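Local coordinates for putative exported protein (Bordetella pertussis Tohama I, PDB 2PFY), which binds pyroglutamic acid as an extracytoplasmic solute receptor of the DctP family, probably delivering it to a tripartite ATP-independent periplasmic (TRAP) transporter, at residues Lys129-Ala133 with Leu134-Lys138; Asn214-Ala217 with Phe218-Pro222; Pro266-Leu269 with Ala270-Leu273. All coordinates share one frame; numbering follows the deposited sequence.

Interaction 1 of 3, residues Lys129-Ala133 with Leu134-Lys138; sequences KPVAA and LADLK
Asp136 reaches back over the turn with its carboxylate and takes the backbone N-H of Ala132 on OD2: the bond from Ala132 N to Asp136 OD2 is 2.9 Å long, nearly straight at 170°, and uses the anti lone pair of the oxygen. The same OD2 receives a second, weak bond of 3.5 Å from Ala133 N, so one oxygen gathers two successive amides. The backbone answers in the other direction, with Asp136 N donating to Ala133 O at 3.0 Å. Leu137 N then bonds to Leu134 O at 2.7 Å, continuing a short turn with helical backbone angles. This turn belongs to the loop between strands 124-127 and 141-144 of the periplasmic binding protein fold, and the side chain of Ala133 and the N-H of Leu134 face the first turn of helix 267-287. Asp136 CG stands anti to its carbonyl carbon (chi1 -70°), which sends the carboxylate back toward the Ala132 amide while CB stays against Val131. There Val131 CG1 lies 3.8 Å from Asp136 CB, the two side chains running past each other in opposite directions. On the buried side Val131 CG1 also meets Leu137 CD1 at 4.1 Å, the side chains crossing at about a right angle, and Leu137 packs onward against Met156 and Ala179.

Interaction 2 of 3, residues Asn214-Ala217 with Phe218-Pro222; sequences NKRA and FQRLP
Lys215 and Gln219 meet one turn apart on the short helix 215-220, which follows directly from strand 208-214 and is N-capped by Asn214. The cap is well formed: Asn214 OD1 accepts Ala217 N at 2.9 Å in the carbonyl plane, on a lone pair, and Asn214 O takes the N-H of Phe218. Gln219 N to Lys215 O, at 2.7 Å, adds the next helical bond. The tight part faces the protein, where Ala217 packs on Trp4 and Phe218 on Val113 and helix 223-257. Lys215 is extended throughout, with CG anti to the backbone N (chi1 -169°), and its ammonium reaches Asp108 in a salt bridge. Its aliphatic chain runs across the Gln219 amide, bringing Lys215 CE to 3.3 Å from Gln219 NE2. The looser side carries the exposed side chains of Arg216 and Arg220. A bend at chi3 (51°) folds the Arg220 guanidinium back along the helix, so that Arg216 O and Ala217 CA lie over one of its faces. The charged ends of the two arginines stay apart, their guanidinium planes only 26° from parallel. A water sits in the plane of the Arg220 guanidinium at its edge; Arg220 NH2 donates to it at 3.0 Å, and the water makes a weak bond of 3.5 Å to Asn214 OD1.

Interaction 3 of 3, residues Pro266-Leu269 with Ala270-Leu273; sequences PPQL and AKEL
From Pro266 O to Ala270 N the first helical bond is 2.7 Å long, and the i to i+4 pattern continues through Lys271, Glu272 and Leu273, with Leu273 N donating to Leu269 O at 2.9 Å. This is the N-terminal turn of helix 267-287: Pro266 holds the N-cap position and Pro267 the first helical one, where a proline, which has no amide hydrogen, costs the helix no bond. Strand 261-264 leads into it. On the polar side Gln268 and Glu272 are linked one turn apart, Gln268 NE2 donating to Glu272 OE2 at 3.0 Å and 167°. Gln268 sets out with CG anti to the backbone N and then bends at chi2 (70°), which turns its amide along the helix toward the glutamate. The acceptor lies nearly in the amide plane, whereas the donor meets OE2 from above the carboxylate plane; the two flat groups are turned 81° against each other. Gln268 CG rests 3.7 Å from Glu272 OE2. The other oxygen, Glu272 OE1, accepts the backbone N-H of Leu134, so the carboxylate is held from two directions and ties the helix start to the 129-138 loop. Gln268 packs beside Ala133 there. The apolar side turns inward: Leu269 and Leu273 both lie on Ile125 of strand 124-127, with Leu269 also on Leu134 and Leu273 on Phe84. Between the two leucines the side chains slant across each other, Leu269 CG lying 3.9 Å from Leu273 CD1.

Overall arrangement
Interactions 1 and 3 are neighbours, their centres about 10 Å apart, and they touch directly, binding the 129-138 loop to the start of helix 267-287. Interaction 2 sits across the chain's centre, about 50 Å from interaction 1 between centres, and touches neither. All three are partly buried, each with two buried residues and the rest partly or fully exposed. The chemistry differs with place: a carboxylate gathers backbone amides in the loop of 129-138, an asparagine caps the short helix 215-220 after its strand, and a glutamine-glutamate pair spans the first turn of helix 267-287.

Interaction 1 of 3, residues Lys129-Ala133 with Leu134-Lys138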
loop_
_atom_site.group_PDB
_atom_site.type_symbol
_atom_site.label_atom_id
_atom_site.label_comp_id
_atom_site.label_asym_id
_atom_site.label_seq_id
_atom_site.Cartn_x
_atom_site.Cartn_y
_atom_site.Cartn_z
ATOM N N LYS A 129 -1.630 -17.808 -17.247
ATOM C CA LYS A 129 -1.883 -17.965 -18.691
ATOM C C LYS A 129 -1.880 -16.594 -19.326
ATOM O O LYS A 129 -2.117 -15.620 -18.641
ATOM C CB LYS A 129 -3.265 -18.608 -18.946
ATOM C CG LYS A 129 -3.320 -20.090 -18.647
ATOM C CD LYS A 129 -4.224 -20.850 -19.658
ATOM C CE LYS A 129 -3.497 -21.063 -21.014
ATOM N NZ LYS A 129 -4.238 -21.982 -21.904
ATOM N N PRO A 130 -1.647 -16.507 -20.643
ATOM C CA PRO A 130 -1.749 -15.199 -21.271
ATOM C C PRO A 130 -3.125 -14.541 -21.073
ATOM O O PRO A 130 -4.155 -15.217 -21.082
ATOM C CB PRO A 130 -1.523 -15.503 -22.760
ATOM C CG PRO A 130 -0.703 -16.742 -22.795
ATOM C CD PRO A 130 -1.269 -17.559 -21.616
ATOM N N VAL A 131 -3.123 -13.229 -20.918
ATOM C CA VAL A 131 -4.341 -12.444 -20.797
ATOM C C VAL A 131 -4.234 -11.230 -21.723
ATOM O O VAL A 131 -3.213 -10.551 -21.737
ATOM C CB VAL A 131 -4.586 -12.000 -19.323
ATOM C CG1 VAL A 131 -5.739 -10.995 -19.231
ATOM C CG2 VAL A 131 -4.875 -13.215 -18.433
ATOM N N ALA A 132 -5.292 -10.963 -22.503
ATOM C CA ALA A 132 -5.337 -9.814 -23.410
ATOM C C ALA A 132 -6.595 -8.924 -23.235
ATOM O O ALA A 132 -6.673 -7.848 -23.810
ATOM C CB ALA A 132 -5.205 -10.276 -24.890
ATOM N N ALA A 133 -7.568 -9.397 -22.458
ATOM C CA ALA A 133 -8.821 -8.677 -22.185
ATOM C C ALA A 133 -9.474 -9.244 -20.922
ATOM O O ALA A 133 -9.154 -10.341 -20.521
ATOM C CB ALA A 133 -9.794 -8.811 -23.395
ATOM N N LEU A 134 -10.404 -8.501 -20.319
ATOM C CA LEU A 134 -11.121 -8.973 -19.107
ATOM C C LEU A 134 -11.750 -10.356 -19.210
ATOM O O LEU A 134 -11.758 -11.117 -18.226
ATOM C CB LEU A 134 -12.143 -7.943 -18.609
ATOM C CG LEU A 134 -11.552 -6.697 -17.928
ATOM C CD1 LEU A 134 -12.641 -5.717 -17.518
ATOM C CD2 LEU A 134 -10.641 -7.058 -16.729
ATOM N N ALA A 135 -12.227 -10.712 -20.415
ATOM C CA ALA A 135 -12.818 -12.024 -20.674
ATOM C C ALA A 135 -11.923 -13.181 -20.227
ATOM O O ALA A 135 -12.415 -14.223 -19.792
ATOM C CB ALA A 135 -13.195 -12.179 -22.190
ATOM N N ASP A 136 -10.610 -12.993 -20.348
ATOM C CA ASP A 136 -9.630 -14.007 -19.959
ATOM C C ASP A 136 -9.666 -14.278 -18.438
ATOM O O ASP A 136 -9.313 -15.382 -17.972
ATOM C CB ASP A 136 -8.220 -13.604 -20.474
ATOM C CG ASP A 136 -8.117 -13.698 -21.982
ATOM O OD1 ASP A 136 -8.771 -14.618 -22.546
ATOM O OD2 ASP A 136 -7.405 -12.874 -22.611
ATOM N N LEU A 137 -10.172 -13.298 -17.696
ATOM C CA LEU A 137 -10.228 -13.368 -16.246
ATOM C C LEU A 137 -11.634 -13.665 -15.692
ATOM O O LEU A 137 -11.849 -13.698 -14.481
ATOM C CB LEU A 137 -9.611 -12.088 -15.639
ATOM C CG LEU A 137 -8.100 -11.949 -15.878
ATOM C CD1 LEU A 137 -7.645 -10.493 -15.638
ATOM C CD2 LEU A 137 -7.298 -12.936 -15.005
ATOM N N LYS A 138 -12.587 -13.931 -16.588
ATOM C CA LYS A 138 -13.965 -14.173 -16.176
ATOM C C LYS A 138 -14.025 -15.436 -15.335
ATOM O O LYS A 138 -13.577 -16.503 -15.777
ATOM C CB LYS A 138 -14.902 -14.295 -17.406
ATOM C CG LYS A 138 -16.333 -14.593 -17.022
ATOM C CD LYS A 138 -17.042 -13.374 -16.495
ATOM C CE LYS A 138 -18.426 -13.773 -16.063
ATOM N NZ LYS A 138 -19.025 -12.726 -15.258
#

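Interaction 2 of 3, residues Asn214-Ala217 with Phe218-Pro222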
loop_
_atom_site.group_PDB
_atom_site.type_symbol
_atom_site.label_atom_id
_atom_site.label_comp_id
_atom_site.label_asym_id
_atom_site.label_seq_id
_atom_site.Cartn_x
_atom_site.Cartn_y
_atom_site.Cartn_z
ATOM N N ASN A 214 0.053 5.720 18.087
ATOM C CA ASN A 214 -0.963 5.931 19.148
ATOM C C ASN A 214 -0.762 7.358 19.671
ATOM O O ASN A 214 0.322 7.680 20.129
ATOM C CB ASN A 214 -0.778 4.906 20.260
ATOM C CG ASN A 214 -1.804 5.071 21.396
ATOM O OD1 ASN A 214 -1.617 5.877 22.323
ATOM N ND2 ASN A 214 -2.891 4.311 21.318
ATOM N N LYS A 215 -1.796 8.198 19.566
ATOM C CA LYS A 215 -1.688 9.625 19.940
ATOM C C LYS A 215 -1.305 9.839 21.406
ATOM O O LYS A 215 -0.401 10.597 21.680
ATOM C CB LYS A 215 -2.969 10.399 19.576
ATOM C CG LYS A 215 -2.831 11.914 19.699
ATOM C CD LYS A 215 -4.166 12.548 19.336
ATOM C CE LYS A 215 -4.169 14.035 19.522
ATOM N NZ LYS A 215 -5.505 14.538 19.087
ATOM N N ARG A 216 -1.943 9.109 22.318
ATOM C CA ARG A 216 -1.606 9.171 23.749
ATOM C C ARG A 216 -0.147 8.801 24.050
ATOM O O ARG A 216 0.550 9.517 24.770
ATOM C CB ARG A 216 -2.581 8.324 24.590
ATOM C CG ARG A 216 -2.201 8.220 26.071
ATOM C CD ARG A 216 -3.407 8.147 27.028
ATOM N NE ARG A 216 -4.691 8.451 26.370
ATOM C CZ ARG A 216 -5.464 9.506 26.630
ATOM N NH1 ARG A 216 -5.117 10.398 27.564
ATOM N NH2 ARG A 216 -6.602 9.656 25.958
ATOM N N ALA A 217 0.325 7.716 23.449
ATOM C CA ALA A 217 1.709 7.323 23.581
ATOM C C ALA A 217 2.615 8.423 23.020
ATOM O O ALA A 217 3.617 8.795 23.660
ATOM C CB ALA A 217 1.960 5.986 22.848
ATOM N N PHE A 218 2.285 8.919 21.821
ATOM C CA PHE A 218 3.085 9.978 21.166
ATOM C C PHE A 218 3.118 11.231 22.061
ATOM O O PHE A 218 4.190 11.798 22.311
ATOM C CB PHE A 218 2.479 10.335 19.798
ATOM C CG PHE A 218 3.267 11.373 19.008
ATOM C CD1 PHE A 218 4.400 11.005 18.264
ATOM C CD2 PHE A 218 2.849 12.693 18.969
ATOM C CE1 PHE A 218 5.111 11.969 17.522
ATOM C CE2 PHE A 218 3.556 13.668 18.259
ATOM C CZ PHE A 218 4.687 13.314 17.530
ATOM N N GLN A 219 1.948 11.653 22.540
ATOM C CA GLN A 219 1.835 12.892 23.341
ATOM C C GLN A 219 2.588 12.781 24.674
ATOM O O GLN A 219 2.973 13.810 25.281
ATOM C CB GLN A 219 0.356 13.269 23.577
ATOM C CG GLN A 219 -0.362 13.840 22.354
ATOM C CD GLN A 219 -1.851 14.217 22.621
ATOM O OE1 GLN A 219 -2.593 13.533 23.371
ATOM N NE2 GLN A 219 -2.291 15.306 21.981
ATOM N N ARG A 220 2.853 11.552 25.123
ATOM C CA ARG A 220 3.575 11.394 26.396
ATOM C C ARG A 220 5.105 11.526 26.274
ATOM O O ARG A 220 5.785 11.705 27.258
ATOM C CB ARG A 220 3.040 10.206 27.257
ATOM C CG ARG A 220 3.887 8.963 27.388
ATOM C CD ARG A 220 3.270 7.989 28.448
ATOM N NE ARG A 220 1.864 7.729 28.197
ATOM C CZ ARG A 220 1.403 6.694 27.483
ATOM N NH1 ARG A 220 2.237 5.794 26.937
ATOM N NH2 ARG A 220 0.093 6.556 27.306
ATOM N N LEU A 221 5.631 11.539 25.040
ATOM C CA LEU A 221 7.057 11.721 24.844
ATOM C C LEU A 221 7.424 13.185 25.136
ATOM O O LEU A 221 6.582 14.048 24.982
ATOM C CB LEU A 221 7.408 11.425 23.387
ATOM C CG LEU A 221 7.169 9.981 22.960
ATOM C CD1 LEU A 221 7.302 9.843 21.422
ATOM C CD2 LEU A 221 8.167 9.079 23.693
ATOM N N PRO A 222 8.678 13.452 25.554
ATOM C CA PRO A 222 9.127 14.866 25.585
ATOM C C PRO A 222 8.927 15.542 24.231
ATOM O O PRO A 222 9.061 14.884 23.156
ATOM C CB PRO A 222 10.614 14.763 25.922
ATOM C CG PRO A 222 10.792 13.428 26.645
ATOM C CD PRO A 222 9.699 12.504 26.061
HETATM O O HOH W 1 -0.940 4.427 25.416
#

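Interaction 3 of 3, residues Pro266-Leu269 with Ala270-Leu273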
loop_
_atom_site.group_PDB
_atom_site.type_symbol
_atom_site.label_atom_id
_atom_site.label_comp_id
_atom_site.label_asym_id
_atom_site.label_seq_id
_atom_site.Cartn_x
_atom_site.Cartn_y
_atom_site.Cartn_z
ATOM N N PRO A 266 -1.862 -4.870 -22.338
ATOM C CA PRO A 266 -2.556 -5.052 -23.641
ATOM C C PRO A 266 -3.681 -4.008 -23.875
ATOM O O PRO A 266 -4.327 -3.571 -22.912
ATOM C CB PRO A 266 -3.145 -6.466 -23.531
ATOM C CG PRO A 266 -2.428 -7.137 -22.426
ATOM C CD PRO A 266 -2.058 -6.035 -21.450
ATOM N N PRO A 267 -3.902 -3.590 -25.146
ATOM C CA PRO A 267 -4.803 -2.445 -25.371
ATOM C C PRO A 267 -6.264 -2.656 -24.996
ATOM O O PRO A 267 -6.897 -1.718 -24.529
ATOM C CB PRO A 267 -4.651 -2.150 -26.857
ATOM C CG PRO A 267 -4.227 -3.486 -27.465
ATOM C CD PRO A 267 -3.330 -4.100 -26.411
ATOM N N GLN A 268 -6.799 -3.863 -25.176
ATOM C CA GLN A 268 -8.178 -4.109 -24.750
ATOM C C GLN A 268 -8.268 -4.065 -23.220
ATOM O O GLN A 268 -9.130 -3.401 -22.673
ATOM C CB GLN A 268 -8.684 -5.448 -25.292
ATOM C CG GLN A 268 -10.146 -5.758 -24.933
ATOM C CD GLN A 268 -11.149 -4.871 -25.646
ATOM O OE1 GLN A 268 -10.834 -4.220 -26.642
ATOM N NE2 GLN A 268 -12.367 -4.853 -25.139
ATOM N N LEU A 269 -7.353 -4.748 -22.533
ATOM C CA LEU A 269 -7.283 -4.636 -21.077
ATOM C C LEU A 269 -7.128 -3.153 -20.671
ATOM O O LEU A 269 -7.822 -2.679 -19.772
ATOM C CB LEU A 269 -6.152 -5.517 -20.506
ATOM C CG LEU A 269 -6.262 -5.820 -19.003
ATOM C CD1 LEU A 269 -7.550 -6.591 -18.660
ATOM C CD2 LEU A 269 -5.030 -6.575 -18.506
ATOM N N ALA A 270 -6.265 -2.414 -21.359
ATOM C CA ALA A 270 -6.071 -0.988 -21.016
ATOM C C ALA A 270 -7.416 -0.281 -21.085
ATOM O O ALA A 270 -7.818 0.382 -20.129
ATOM C CB ALA A 270 -5.052 -0.298 -21.944
ATOM N N LYS A 271 -8.124 -0.466 -22.207
ATOM C CA LYS A 271 -9.453 0.132 -22.383
ATOM C C LYS A 271 -10.423 -0.247 -21.261
ATOM O O LYS A 271 -11.100 0.606 -20.716
ATOM C CB LYS A 271 -10.052 -0.269 -23.756
ATOM C CG LYS A 271 -10.038 0.832 -24.784
ATOM C CD LYS A 271 -10.556 0.331 -26.162
ATOM C CE LYS A 271 -12.062 0.570 -26.389
ATOM N NZ LYS A 271 -12.940 -0.377 -25.645
ATOM N N GLU A 272 -10.478 -1.526 -20.920
ATOM C CA GLU A 272 -11.479 -2.034 -19.979
ATOM C C GLU A 272 -11.190 -1.599 -18.541
ATOM O O GLU A 272 -12.115 -1.274 -17.782
ATOM C CB GLU A 272 -11.600 -3.558 -20.091
ATOM C CG GLU A 272 -12.227 -4.064 -21.442
ATOM C CD GLU A 272 -12.015 -5.567 -21.691
ATOM O OE1 GLU A 272 -11.020 -6.155 -21.167
ATOM O OE2 GLU A 272 -12.839 -6.169 -22.431
ATOM N N LEU A 273 -9.907 -1.584 -18.162
ATOM C CA LEU A 273 -9.511 -1.115 -16.821
ATOM C C LEU A 273 -9.742 0.385 -16.656
ATOM O O LEU A 273 -10.110 0.835 -15.571
ATOM C CB LEU A 273 -8.053 -1.473 -16.525
ATOM C CG LEU A 273 -7.718 -2.966 -16.364
ATOM C CD1 LEU A 273 -6.191 -3.183 -16.121
ATOM C CD2 LEU A 273 -8.526 -3.605 -15.244
#